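Long-range contacts in glycoside hydrolase, family 11\:clostridium cellulosome enzyme, dockerin type i\:polysaccharide (Clostridium thermocellum, PDB 2C71), which probably removes acetyl groups from xylan during plant cell-wall degradation, as a metal-dependent family 4 carbohydrate esterase with a NodB-type polysaccharide deacetylase fold: residues A[145-153]-A[201-209]; A[74-83]-A[111-119]. One frame throughout, in Å; residues are numbered along the deposited sequence.

How the contacts relate
Contact 1 (145-153 with 201-209) lies nearer the centre of the chain and is mostly buried: it ties the start of strand 151-155, paired with strand 6-12 in the parallel sheet, to the C-terminal tail. Contact 2 (74-83 with 111-119) lies farther out and is partly buried, packing helix 76-94 against helix 110-115 and the turn that follows. Their chemistry differs accordingly: contact 1 is a backbone bridge with a water and one isoleucine, whereas contact 2 is held by side-chain packing, with no polar bond between its two segments. The two meet where K201 NZ probably donates to F113 O and Y204 packs on V119.

Contact 1: A[145-153]-A[201-209]; sequences GVRDGTIIL and KRMYNSVPL
Strand 151-155 of the NodB-type parallel sheet is joined at its start to the C-terminal tail by a single beta bridge between T150 and S206, whose CA atoms lie 4.4 Å apart. Two backbone bonds make it: V207 N donates to G149 O at 2.9 Å, and I151 N to N205 O at 3.2 Å. The same G149 O also receives a CA-H...O contact from S206.

The side chains divide around this bridge. I151 turns toward the tail with CG1 anti to its carbonyl carbon (chi1 -62°), carrying the CD1 methyl over the tail backbone, 3.7 Å from Y204 O. That methyl also meets Y204 CB at 4.2 Å and, more loosely, V207 CG2; L185 and L188 of helix 185-192 touch the same isoleucine. T150 points the other way, onto V7 of strand 6-12, and its OG1 accepts from R147 N, across the type II turn that leads into the strand. N205 also points away from the bridge, and its OD1 takes the N-H of G123.

R147 runs out from this turn and reaches the tail along the flank of S206. Its extended chain (chi2 -177°, chi3 171°) carries the guanidinium as far as that serine. In the conformer described here, one of two, S206 OG lies at the guanidinium edge, near its plane and 3.0 Å from R147 NH2. Just before T150, G149 lies where the tail comes close: its CA makes a CA-H...O contact with V207 O at 3.4 Å. V207 O, the carbonyl oxygen of the cis peptide to P208, also accepts from a water at 2.8 Å, which reaches D148 O by a weak second bond.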
ATOM      1  N   GLY A 145      -2.188   9.420  14.819  1.00  8.98           N
ATOM      2  CA  GLY A 145      -2.554  10.111  13.604  1.00  9.63           C
ATOM      3  C   GLY A 145      -3.834   9.645  12.962  1.00  9.16           C
ATOM      4  O   GLY A 145      -4.404  10.381  12.181  1.00 12.38           O
ATOM      5  N   VAL A 146      -4.263   8.431  13.253  0.50  7.76           N
ATOM      6  CA  VAL A 146      -5.421   7.921  12.548  0.50  7.49           C
ATOM      7  C   VAL A 146      -6.710   8.618  12.983  0.50  8.08           C
ATOM      8  O   VAL A 146      -6.893   9.041  14.115  0.50  8.89           O
ATOM      9  CB  VAL A 146      -5.616   6.409  12.697  0.50  7.27           C
ATOM     10  CG1 VAL A 146      -4.543   5.603  11.960  0.50  6.80           C
ATOM     11  CG2 VAL A 146      -5.807   6.016  14.087  0.50  6.98           C
ATOM     12  N   ARG A 147      -7.626   8.679  12.011  0.50  8.56           N
ATOM     13  CA  ARG A 147      -9.021   9.039  12.212  0.50  8.80           C
ATOM     14  C   ARG A 147      -9.855   8.132  11.311  0.50  8.61           C
ATOM     15  O   ARG A 147      -9.323   7.359  10.518  0.50  7.45           O
ATOM     16  CB  ARG A 147      -9.296  10.520  11.898  0.50  9.25           C
ATOM     17  CG  ARG A 147      -9.007  10.954  10.525  0.50 13.88           C
ATOM     18  CD  ARG A 147      -9.244  12.469  10.301  0.50 17.15           C
ATOM     19  NE  ARG A 147      -8.752  12.905   8.996  0.50 22.30           N
ATOM     20  CZ  ARG A 147      -8.532  12.093   7.971  0.50 22.04           C
ATOM     21  NH1 ARG A 147      -8.794  10.790   8.089  0.50 25.85           N
ATOM     22  NH2 ARG A 147      -8.092  12.587   6.828  0.50 26.27           N
ATOM     23  N   ASP A 148     -11.172   8.211  11.436  1.00  9.81           N
ATOM     24  CA  ASP A 148     -12.037   7.461  10.567  1.00  8.89           C
ATOM     25  C   ASP A 148     -11.744   7.802   9.121  1.00  9.02           C
ATOM     26  O   ASP A 148     -11.787   8.975   8.742  1.00 12.05           O
ATOM     27  CB  ASP A 148     -13.478   7.791  10.909  1.00 11.19           C
ATOM     28  CG  ASP A 148     -14.494   6.949  10.184  1.00 12.27           C
ATOM     29  OD1 ASP A 148     -14.174   5.951   9.505  1.00 11.37           O
ATOM     30  OD2 ASP A 148     -15.681   7.381  10.273  1.00 18.69           O
ATOM     31  N   GLY A 149     -11.423   6.783   8.310  1.00  8.24           N
ATOM     32  CA  GLY A 149     -11.137   6.968   6.912  1.00  7.93           C
ATOM     33  C   GLY A 149      -9.654   7.094   6.539  1.00  7.20           C
ATOM     34  O   GLY A 149      -9.348   7.171   5.346  1.00  7.85           O
ATOM     35  N   THR A 150      -8.757   7.092   7.523  1.00  7.05           N
ATOM     36  CA  THR A 150      -7.332   7.256   7.194  1.00  6.98           C
ATOM     37  C   THR A 150      -6.814   6.066   6.378  1.00  6.13           C
ATOM     38  O   THR A 150      -7.061   4.899   6.699  1.00  6.80           O
ATOM     39  CB  THR A 150      -6.520   7.369   8.479  1.00  7.51           C
ATOM     40  OG1 THR A 150      -6.927   8.537   9.209  1.00  9.15           O
ATOM     41  CG2 THR A 150      -5.021   7.360   8.281  1.00  8.68           C
ATOM     42  N   ILE A 151      -5.969   6.398   5.393  1.00  6.16           N
ATOM     43  CA  ILE A 151      -5.104   5.447   4.703  1.00  5.79           C
ATOM     44  C   ILE A 151      -3.740   5.520   5.395  1.00  5.51           C
ATOM     45  O   ILE A 151      -3.169   6.605   5.476  1.00  6.60           O
ATOM     46  CB  ILE A 151      -5.011   5.761   3.224  1.00  6.18           C
ATOM     47  CG1 ILE A 151      -6.385   5.663   2.533  1.00  6.38           C
ATOM     48  CG2 ILE A 151      -3.960   4.883   2.540  1.00  7.06           C
ATOM     49  CD1 ILE A 151      -6.407   6.210   1.081  1.00  8.31           C
ATOM     50  N   ILE A 152      -3.261   4.411   5.934  1.00  5.41           N
ATOM     51  CA  ILE A 152      -1.985   4.349   6.664  1.00  5.55           C
ATOM     52  C   ILE A 152      -0.920   3.846   5.701  1.00  4.96           C
ATOM     53  O   ILE A 152      -1.069   2.758   5.126  1.00  5.96           O
ATOM     54  CB  ILE A 152      -2.084   3.356   7.833  1.00  6.00           C
ATOM     55  CG1 ILE A 152      -3.221   3.707   8.815  1.00  7.04           C
ATOM     56  CG2 ILE A 152      -0.740   3.291   8.557  1.00  7.45           C
ATOM     57  CD1 ILE A 152      -3.569   2.598   9.737  1.00  8.86           C
ATOM     58  N   LEU A 153       0.133   4.624   5.492  1.00  5.50           N
ATOM     59  CA  LEU A 153       1.248   4.308   4.591  1.00  5.42           C
ATOM     60  C   LEU A 153       2.409   3.763   5.446  1.00  4.96           C
ATOM     61  O   LEU A 153       3.068   4.517   6.180  1.00  6.04           O
ATOM     62  CB  LEU A 153       1.652   5.513   3.797  1.00  5.92           C
ATOM     63  CG  LEU A 153       2.674   5.288   2.662  1.00  7.42           C
ATOM     64  CD1 LEU A 153       2.770   6.567   1.832  1.00  9.00           C
ATOM     65  CD2 LEU A 153       4.049   4.839   3.101  1.00  8.97           C
ATOM     66  N   LYS A 201      -8.601  13.327 -10.340  1.00 12.47           N
ATOM     67  CA  LYS A 201      -7.182  13.650 -10.430  1.00 11.54           C
ATOM     68  C   LYS A 201      -6.676  14.288  -9.139  1.00 11.60           C
ATOM     69  O   LYS A 201      -6.094  15.373  -9.157  1.00 14.27           O
ATOM     70  CB  LYS A 201      -6.916  14.577 -11.617  1.00 11.91           C
ATOM     71  CG  LYS A 201      -6.810  13.860 -12.953  1.00 12.52           C
ATOM     72  CD  LYS A 201      -6.507  12.383 -12.763  1.00 12.81           C
ATOM     73  CE  LYS A 201      -6.812  11.589 -14.024  1.00 12.02           C
ATOM     74  NZ  LYS A 201      -6.207  10.230 -13.985  1.00 11.64           N
ATOM     75  N   ARG A 202      -6.904  13.605  -8.023  1.00 13.64           N
ATOM     76  CA  ARG A 202      -6.466  14.076  -6.738  1.00 12.44           C
ATOM     77  C   ARG A 202      -5.939  12.880  -5.950  1.00 10.33           C
ATOM     78  O   ARG A 202      -6.357  11.746  -6.146  1.00 12.41           O
ATOM     79  CB  ARG A 202      -7.621  14.705  -6.024  1.00 15.11           C
ATOM     80  CG  ARG A 202      -8.182  15.897  -6.822  1.00 18.49           C
ATOM     81  CD  ARG A 202      -9.423  16.430  -6.288  1.00 20.41           C
ATOM     82  NE  ARG A 202      -9.143  17.026  -5.010  1.00 23.52           N
ATOM     83  CZ  ARG A 202     -10.085  17.409  -4.160  1.00 25.74           C
ATOM     84  NH1 ARG A 202     -11.366  17.238  -4.464  1.00 24.92           N
ATOM     85  NH2 ARG A 202      -9.746  17.946  -2.990  1.00 28.80           N
ATOM     86  N   MET A 203      -4.979  13.151  -5.084  1.00  9.58           N
ATOM     87  CA  MET A 203      -4.404  12.093  -4.233  1.00  9.07           C
ATOM     88  C   MET A 203      -5.207  11.949  -2.944  1.00  8.79           C
ATOM     89  O   MET A 203      -5.423  12.911  -2.213  1.00 10.93           O
ATOM     90  CB  MET A 203      -2.902  12.276  -3.924  1.00 11.22           C
ATOM     91  CG  MET A 203      -2.232  10.995  -3.294  1.00 11.59           C
ATOM     92  SD  MET A 203      -0.533  10.798  -3.722  1.00 19.53           S
ATOM     93  CE  MET A 203       0.156  12.360  -3.225  1.00 13.66           C
ATOM     94  N   TYR A 204      -5.654  10.727  -2.678  1.00  7.07           N
ATOM     95  CA  TYR A 204      -6.418  10.431  -1.453  1.00  7.45           C
ATOM     96  C   TYR A 204      -5.469  10.068  -0.348  1.00  7.10           C
ATOM     97  O   TYR A 204      -4.723   9.078  -0.427  1.00  7.47           O
ATOM     98  CB  TYR A 204      -7.333   9.253  -1.662  1.00  8.11           C
ATOM     99  CG  TYR A 204      -8.495   9.499  -2.577  1.00  7.30           C
ATOM    100  CD1 TYR A 204      -8.361   9.478  -3.959  1.00  8.78           C
ATOM    101  CD2 TYR A 204      -9.781   9.728  -2.047  1.00  8.78           C
ATOM    102  CE1 TYR A 204      -9.431   9.667  -4.801  1.00  9.28           C
ATOM    103  CE2 TYR A 204     -10.859   9.888  -2.886  1.00  8.91           C
ATOM    104  CZ  TYR A 204     -10.672   9.888  -4.266  1.00  9.17           C
ATOM    105  OH  TYR A 204     -11.763  10.069  -5.118  1.00 11.11           O
ATOM    106  N   ASN A 205      -5.482  10.831   0.752  1.00  7.88           N
ATOM    107  CA  ASN A 205      -4.815  10.462   1.999  1.00  7.64           C
ATOM    108  C   ASN A 205      -5.790   9.824   2.987  1.00  8.01           C
ATOM    109  O   ASN A 205      -5.383   9.236   3.990  1.00  8.33           O
ATOM    110  CB  ASN A 205      -4.127  11.658   2.638  1.00  9.52           C
ATOM    111  CG  ASN A 205      -3.101  12.262   1.732  1.00 10.23           C
ATOM    112  OD1 ASN A 205      -2.184  11.528   1.264  1.00 13.67           O
ATOM    113  ND2 ASN A 205      -3.194  13.522   1.475  1.00 11.07           N
ATOM    114  N   SER A 206      -7.075   9.914   2.681  1.00  8.67           N
ATOM    115  CA  SER A 206      -8.165   9.432   3.486  1.00  8.34           C
ATOM    116  C   SER A 206      -9.376   9.343   2.573  1.00  8.78           C
ATOM    117  O   SER A 206      -9.367   9.886   1.463  1.00  9.83           O
ATOM    118  CB  SER A 206      -8.489  10.402   4.582  1.00 11.55           C
ATOM    119  OG  SER A 206      -8.809  11.675   4.106  1.00 18.16           O
ATOM    120  N   VAL A 207     -10.402   8.656   3.076  1.00  9.05           N
ATOM    121  CA  VAL A 207     -11.691   8.559   2.373  1.00  9.92           C
ATOM    122  C   VAL A 207     -12.783   8.959   3.317  1.00 12.01           C
ATOM    123  O   VAL A 207     -12.891   8.396   4.390  1.00 12.73           O
ATOM    124  CB  VAL A 207     -11.935   7.136   1.838  1.00 11.17           C
ATOM    125  CG1 VAL A 207     -13.290   7.066   1.112  1.00 14.61           C
ATOM    126  CG2 VAL A 207     -10.788   6.670   0.910  1.00 13.46           C
ATOM    127  N   PRO A 208     -13.655   9.927   2.906  1.00 13.96           N
ATOM    128  CA  PRO A 208     -13.628  10.723   1.682  1.00 14.25           C
ATOM    129  C   PRO A 208     -12.427  11.657   1.653  1.00 15.59           C
ATOM    130  O   PRO A 208     -11.740  11.864   2.679  1.00 17.01           O
ATOM    131  CB  PRO A 208     -14.980  11.470   1.687  1.00 16.87           C
ATOM    132  CG  PRO A 208     -15.414  11.458   3.016  1.00 19.08           C
ATOM    133  CD  PRO A 208     -14.812  10.301   3.755  1.00 15.59           C
ATOM    134  N   LEU A 209     -12.171  12.221   0.480  1.00 17.12           N
ATOM    135  CA  LEU A 209     -11.120  13.238   0.341  1.00 22.83           C
ATOM    136  C   LEU A 209     -11.130  14.328   1.388  1.00 30.40           C
ATOM    137  O   LEU A 209     -12.238  14.597   1.942  1.00121.14           O
ATOM    138  CB  LEU A 209     -11.293  13.955  -0.997  1.00 21.92           C
ATOM    139  CG  LEU A 209     -10.659  13.263  -2.161  1.00 21.43           C
ATOM    140  CD1 LEU A 209     -11.146  13.859  -3.511  1.00 23.31           C
ATOM    141  CD2 LEU A 209      -9.116  13.284  -2.027  1.00 18.52           C
TER
HETATM  142  O   HOH W   1     -14.251   8.966   6.769  1.00 22.19           O

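Contact 2: A[74-83]-A[111-119]; sequences MSPDQIRKSI and TLFNNVDLV
A helix-helix packing in the outer part of the NodB-type deacetylase fold brings I79 of helix 76-83 against L112, N115 and V116 of segment 111-119. The segment axes approach to 9.6 Å and cross at -51°. I79 is the centre of the contact. Its CG2, anti to the backbone N (chi1 -68°), meets V116 CG2 at 3.6 Å, the two side chains crossing at about a right angle, while L112 CD1 reaches the same methyl at 3.8 Å. The other branch, through CG1, carries CD1 between L112 CD1 and T111 CG2.

One helical turn further on, I83 continues this apolar row. In the conformer described here, one of two, its CG1 lies 4.1 Å from both methyls of V116, and its CG2 makes a looser contact with L118 CD1. F101 of strand 100-101 touches I83, V116 and L118, closing the apolar cluster.

Toward the start of helix 76-83 the packing becomes partly polar. P76 lays CB and CG over one face of the N115 amide, offset toward its rim, CB 3.5 Å from OD1 and CG 3.8 Å from ND2. The amide is held in this position from its own side: ND2 donates to T111 O at 2.8 Å, with the acceptor nearly in the amide plane. Before P76, S75 and Q78 form a capping box, Q78 N bonding to S75 OG and S75 N to Q78 OE1.

The adhesion between the segments is thus almost wholly van der Waals. N115 spends an amide hydrogen on its own helix, S75 and Q78 cap each other's N-H, and D77 pairs with R80 in a salt bridge in the conformer described here, so the polar bonds shape each segment while apolar contacts, mainly of methyl groups, join them.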
ATOM      1  N   MET A  74       8.721  12.451 -15.459  1.00  7.96           N
ATOM      2  CA  MET A  74       8.820  11.487 -16.520  1.00  7.56           C
ATOM      3  C   MET A  74       7.904  11.892 -17.705  1.00  8.15           C
ATOM      4  O   MET A  74       6.899  12.609 -17.534  1.00  9.66           O
ATOM      5  CB  MET A  74       8.455  10.078 -16.012  1.00  7.54           C
ATOM      6  CG  MET A  74       9.569   9.450 -15.268  1.00  8.15           C
ATOM      7  SD  MET A  74       9.055   7.783 -14.750  1.00  8.60           S
ATOM      8  CE  MET A  74      10.452   7.306 -13.724  1.00 10.37           C
ATOM      9  N   SER A  75       8.238  11.381 -18.891  1.00  8.33           N
ATOM     10  CA  SER A  75       7.403  11.563 -20.080  1.00  8.97           C
ATOM     11  C   SER A  75       6.197  10.659 -20.013  1.00  8.46           C
ATOM     12  O   SER A  75       6.183   9.651 -19.315  1.00  8.05           O
ATOM     13  CB  SER A  75       8.200  11.250 -21.329  1.00  9.53           C
ATOM     14  OG  SER A  75       8.413   9.874 -21.371  1.00  9.40           O
ATOM     15  N   PRO A  76       5.145  10.979 -20.816  1.00  8.52           N
ATOM     16  CA  PRO A  76       4.022  10.049 -20.928  1.00  8.79           C
ATOM     17  C   PRO A  76       4.433   8.644 -21.275  1.00  8.22           C
ATOM     18  O   PRO A  76       3.913   7.696 -20.671  1.00  8.82           O
ATOM     19  CB  PRO A  76       3.130  10.726 -21.989  1.00  9.89           C
ATOM     20  CG  PRO A  76       3.401  12.214 -21.766  1.00 10.52           C
ATOM     21  CD  PRO A  76       4.892  12.254 -21.538  1.00  9.70           C
ATOM     22  N   ASP A  77       5.353   8.481 -22.227  1.00  8.91           N
ATOM     23  CA  ASP A  77       5.766   7.144 -22.594  1.00  9.24           C
ATOM     24  C   ASP A  77       6.429   6.408 -21.408  1.00  7.58           C
ATOM     25  O   ASP A  77       6.212   5.213 -21.174  1.00  8.27           O
ATOM     26  CB  ASP A  77       6.731   7.156 -23.772  1.00 10.35           C
ATOM     27  CG  ASP A  77       6.080   7.412 -25.095  1.00 15.74           C
ATOM     28  OD1 ASP A  77       4.835   7.408 -25.187  1.00 18.77           O
ATOM     29  OD2 ASP A  77       6.854   7.624 -26.078  1.00 22.00           O
ATOM     30  N   GLN A  78       7.292   7.105 -20.672  1.00  7.37           N
ATOM     31  CA  GLN A  78       7.963   6.492 -19.509  1.00  6.97           C
ATOM     32  C   GLN A  78       6.967   6.082 -18.450  1.00  6.44           C
ATOM     33  O   GLN A  78       7.037   4.982 -17.863  1.00  6.57           O
ATOM     34  CB  GLN A  78       8.964   7.466 -18.918  1.00  6.71           C
ATOM     35  CG  GLN A  78      10.207   7.653 -19.790  1.00  7.99           C
ATOM     36  CD  GLN A  78      11.108   8.767 -19.342  1.00  7.99           C
ATOM     37  OE1 GLN A  78      10.663   9.784 -18.820  1.00  9.10           O
ATOM     38  NE2 GLN A  78      12.411   8.650 -19.617  1.00 10.54           N
ATOM     39  N   ILE A  79       5.993   6.950 -18.183  1.00  6.54           N
ATOM     40  CA  ILE A  79       4.973   6.673 -17.195  1.00  6.62           C
ATOM     41  C   ILE A  79       4.153   5.454 -17.584  1.00  6.64           C
ATOM     42  O   ILE A  79       3.917   4.529 -16.809  1.00  7.21           O
ATOM     43  CB  ILE A  79       4.065   7.896 -17.006  1.00  6.57           C
ATOM     44  CG1 ILE A  79       4.839   9.041 -16.350  1.00  7.18           C
ATOM     45  CG2 ILE A  79       2.802   7.547 -16.182  1.00  7.87           C
ATOM     46  CD1 ILE A  79       4.221  10.433 -16.538  1.00  9.06           C
ATOM     47  N   ARG A  80       3.654   5.467 -18.817  0.50  6.76           N
ATOM     48  CA  ARG A  80       2.829   4.423 -19.373  0.50  8.74           C
ATOM     49  C   ARG A  80       3.448   3.043 -19.260  0.50  7.11           C
ATOM     50  O   ARG A  80       2.817   2.011 -18.975  0.50  7.36           O
ATOM     51  CB  ARG A  80       2.479   4.651 -20.873  0.50  9.13           C
ATOM     52  CG  ARG A  80       1.286   5.582 -21.080  0.50 12.76           C
ATOM     53  CD  ARG A  80       0.770   5.663 -22.590  0.50 14.40           C
ATOM     54  NE  ARG A  80       1.840   5.808 -23.598  0.50 19.01           N
ATOM     55  CZ  ARG A  80       2.561   4.787 -24.086  0.50 16.88           C
ATOM     56  NH1 ARG A  80       2.345   3.534 -23.695  0.50 24.99           N
ATOM     57  NH2 ARG A  80       3.525   5.014 -24.946  0.50 21.96           N
ATOM     58  N   LYS A  81       4.726   3.012 -19.621  1.00  7.44           N
ATOM     59  CA  LYS A  81       5.472   1.760 -19.590  1.00  7.74           C
ATOM     60  C   LYS A  81       5.605   1.238 -18.177  1.00  6.48           C
ATOM     61  O   LYS A  81       5.430   0.045 -17.906  1.00  7.43           O
ATOM     62  CB  LYS A  81       6.843   1.923 -20.251  1.00  8.65           C
ATOM     63  CG  LYS A  81       7.685   0.691 -20.188  1.00  9.43           C
ATOM     64  CD  LYS A  81       8.980   0.833 -20.932  1.00 12.03           C
ATOM     65  CE  LYS A  81       9.834  -0.418 -20.798  1.00 15.24           C
ATOM     66  NZ  LYS A  81       9.145  -1.700 -21.181  1.00 20.07           N
ATOM     67  N   SER A  82       6.004   2.122 -17.269  1.00  6.06           N
ATOM     68  CA  SER A  82       6.206   1.712 -15.876  1.00  5.91           C
ATOM     69  C   SER A  82       4.929   1.132 -15.282  1.00  5.62           C
ATOM     70  O   SER A  82       4.932   0.088 -14.610  1.00  6.54           O
ATOM     71  CB  SER A  82       6.684   2.906 -15.093  1.00  6.11           C
ATOM     72  OG  SER A  82       6.878   2.614 -13.738  1.00  6.12           O
ATOM     73  N   ILE A  83       3.816   1.837 -15.484  0.50  6.42           N
ATOM     74  CA  ILE A  83       2.547   1.406 -14.918  0.50  6.67           C
ATOM     75  C   ILE A  83       2.013   0.126 -15.589  0.50  6.82           C
ATOM     76  O   ILE A  83       1.479  -0.759 -14.893  0.50  7.20           O
ATOM     77  CB  ILE A  83       1.500   2.562 -14.886  0.50  7.60           C
ATOM     78  CG1 ILE A  83       1.663   3.428 -13.591  0.50 11.11           C
ATOM     79  CG2 ILE A  83       0.035   1.983 -15.013  0.50  7.56           C
ATOM     80  CD1 ILE A  83       2.989   4.004 -13.320  0.50 14.64           C
ATOM     81  N   THR A 111       1.191  15.894 -15.476  1.00  9.04           N
ATOM     82  CA  THR A 111       1.507  14.849 -16.439  1.00  8.69           C
ATOM     83  C   THR A 111       1.320  13.458 -15.850  1.00  7.84           C
ATOM     84  O   THR A 111       0.816  12.552 -16.507  1.00  8.50           O
ATOM     85  CB  THR A 111       2.931  15.068 -17.001  1.00  9.08           C
ATOM     86  OG1 THR A 111       2.992  16.351 -17.632  1.00 12.06           O
ATOM     87  CG2 THR A 111       3.309  14.008 -18.012  1.00 10.64           C
ATOM     88  N   LEU A 112       1.757  13.268 -14.613  1.00  7.23           N
ATOM     89  CA  LEU A 112       1.575  11.958 -13.968  1.00  7.25           C
ATOM     90  C   LEU A 112       0.090  11.636 -13.838  1.00  7.60           C
ATOM     91  O   LEU A 112      -0.372  10.541 -14.203  1.00  7.91           O
ATOM     92  CB  LEU A 112       2.336  11.891 -12.650  1.00  7.81           C
ATOM     93  CG  LEU A 112       2.383  10.511 -11.987  1.00  6.85           C
ATOM     94  CD1 LEU A 112       3.087   9.493 -12.892  1.00  7.88           C
ATOM     95  CD2 LEU A 112       3.045  10.628 -10.624  1.00  7.91           C
ATOM     96  N   PHE A 113      -0.687  12.579 -13.289  1.00  8.05           N
ATOM     97  CA  PHE A 113      -2.119  12.377 -13.158  1.00  8.61           C
ATOM     98  C   PHE A 113      -2.760  12.071 -14.489  1.00  8.75           C
ATOM     99  O   PHE A 113      -3.639  11.227 -14.593  1.00 11.36           O
ATOM    100  CB  PHE A 113      -2.806  13.608 -12.550  1.00  9.11           C
ATOM    101  CG  PHE A 113      -2.787  13.626 -11.045  1.00  9.14           C
ATOM    102  CD1 PHE A 113      -3.526  12.657 -10.305  1.00  9.72           C
ATOM    103  CD2 PHE A 113      -2.093  14.585 -10.345  1.00  9.75           C
ATOM    104  CE1 PHE A 113      -3.536  12.717  -8.943  1.00 10.98           C
ATOM    105  CE2 PHE A 113      -2.132  14.638  -8.970  1.00 10.76           C
ATOM    106  CZ  PHE A 113      -2.875  13.674  -8.267  1.00 11.26           C
ATOM    107  N   ASN A 114      -2.336  12.750 -15.575  1.00 10.17           N
ATOM    108  CA  ASN A 114      -2.915  12.614 -16.925  0.50 10.01           C
ATOM    109  C   ASN A 114      -2.661  11.277 -17.536  1.00 10.20           C
ATOM    110  O   ASN A 114      -3.345  10.900 -18.484  1.00 14.48           O
ATOM    111  CB  ASN A 114      -2.390  13.655 -17.926  0.50  9.13           C
ATOM    112  CG  ASN A 114      -3.353  13.919 -19.048  0.50 12.37           C
ATOM    113  OD1 ASN A 114      -4.545  14.045 -18.821  0.50 14.42           O
ATOM    114  ND2 ASN A 114      -2.842  13.961 -20.268  0.50 16.01           N
ATOM    115  N   ASN A 115      -1.600  10.582 -17.094  1.00  8.82           N
ATOM    116  CA  ASN A 115      -1.141   9.383 -17.778  1.00  9.37           C
ATOM    117  C   ASN A 115      -1.268   8.110 -16.955  1.00  8.80           C
ATOM    118  O   ASN A 115      -0.773   7.062 -17.396  1.00 10.49           O
ATOM    119  CB  ASN A 115       0.282   9.613 -18.288  1.00  9.16           C
ATOM    120  CG  ASN A 115       0.301  10.533 -19.478  1.00 10.36           C
ATOM    121  OD1 ASN A 115      -0.056  10.123 -20.596  1.00 12.53           O
ATOM    122  ND2 ASN A 115       0.642  11.768 -19.234  1.00 10.73           N
ATOM    123  N   VAL A 116      -1.926   8.180 -15.805  1.00  8.93           N
ATOM    124  CA  VAL A 116      -2.197   7.009 -14.968  1.00  8.07           C
ATOM    125  C   VAL A 116      -3.713   6.956 -14.686  1.00  8.08           C
ATOM    126  O   VAL A 116      -4.264   7.799 -13.985  1.00  9.98           O
ATOM    127  CB  VAL A 116      -1.402   7.047 -13.665  1.00  8.12           C
ATOM    128  CG1 VAL A 116      -1.672   5.756 -12.837  1.00  8.93           C
ATOM    129  CG2 VAL A 116       0.105   7.223 -13.875  1.00  8.40           C
ATOM    130  N   ASP A 117      -4.357   5.930 -15.247  1.00  8.79           N
ATOM    131  CA  ASP A 117      -5.795   5.694 -15.088  1.00  9.20           C
ATOM    132  C   ASP A 117      -6.091   4.769 -13.907  1.00  9.25           C
ATOM    133  O   ASP A 117      -6.741   3.733 -14.045  1.00 10.76           O
ATOM    134  CB  ASP A 117      -6.388   5.114 -16.373  1.00 11.70           C
ATOM    135  CG  ASP A 117      -7.898   5.234 -16.423  1.00 12.75           C
ATOM    136  OD1 ASP A 117      -8.433   6.249 -15.927  1.00 15.28           O
ATOM    137  OD2 ASP A 117      -8.552   4.313 -16.957  1.00 17.85           O
ATOM    138  N   LEU A 118      -5.595   5.178 -12.748  1.00  7.64           N
ATOM    139  CA  LEU A 118      -5.775   4.511 -11.464  1.00  6.88           C
ATOM    140  C   LEU A 118      -6.052   5.568 -10.429  1.00  7.09           C
ATOM    141  O   LEU A 118      -5.706   6.741 -10.630  1.00  7.67           O
ATOM    142  CB  LEU A 118      -4.465   3.750 -11.043  1.00  7.24           C
ATOM    143  CG  LEU A 118      -4.025   2.614 -11.979  1.00  7.58           C
ATOM    144  CD1 LEU A 118      -2.622   2.138 -11.689  1.00  8.32           C
ATOM    145  CD2 LEU A 118      -4.989   1.391 -11.944  1.00  8.96           C
ATOM    146  N   VAL A 119      -6.691   5.181  -9.310  1.00  6.99           N
ATOM    147  CA  VAL A 119      -6.938   6.127  -8.215  1.00  6.83           C
ATOM    148  C   VAL A 119      -5.630   6.308  -7.426  1.00  6.20           C
ATOM    149  O   VAL A 119      -5.018   5.317  -7.021  1.00  6.43           O
ATOM    150  CB  VAL A 119      -8.076   5.645  -7.336  1.00  7.30           C
ATOM    151  CG1 VAL A 119      -8.191   6.514  -6.096  1.00  7.97           C
ATOM    152  CG2 VAL A 119      -9.406   5.658  -8.139  1.00  8.84           C
TER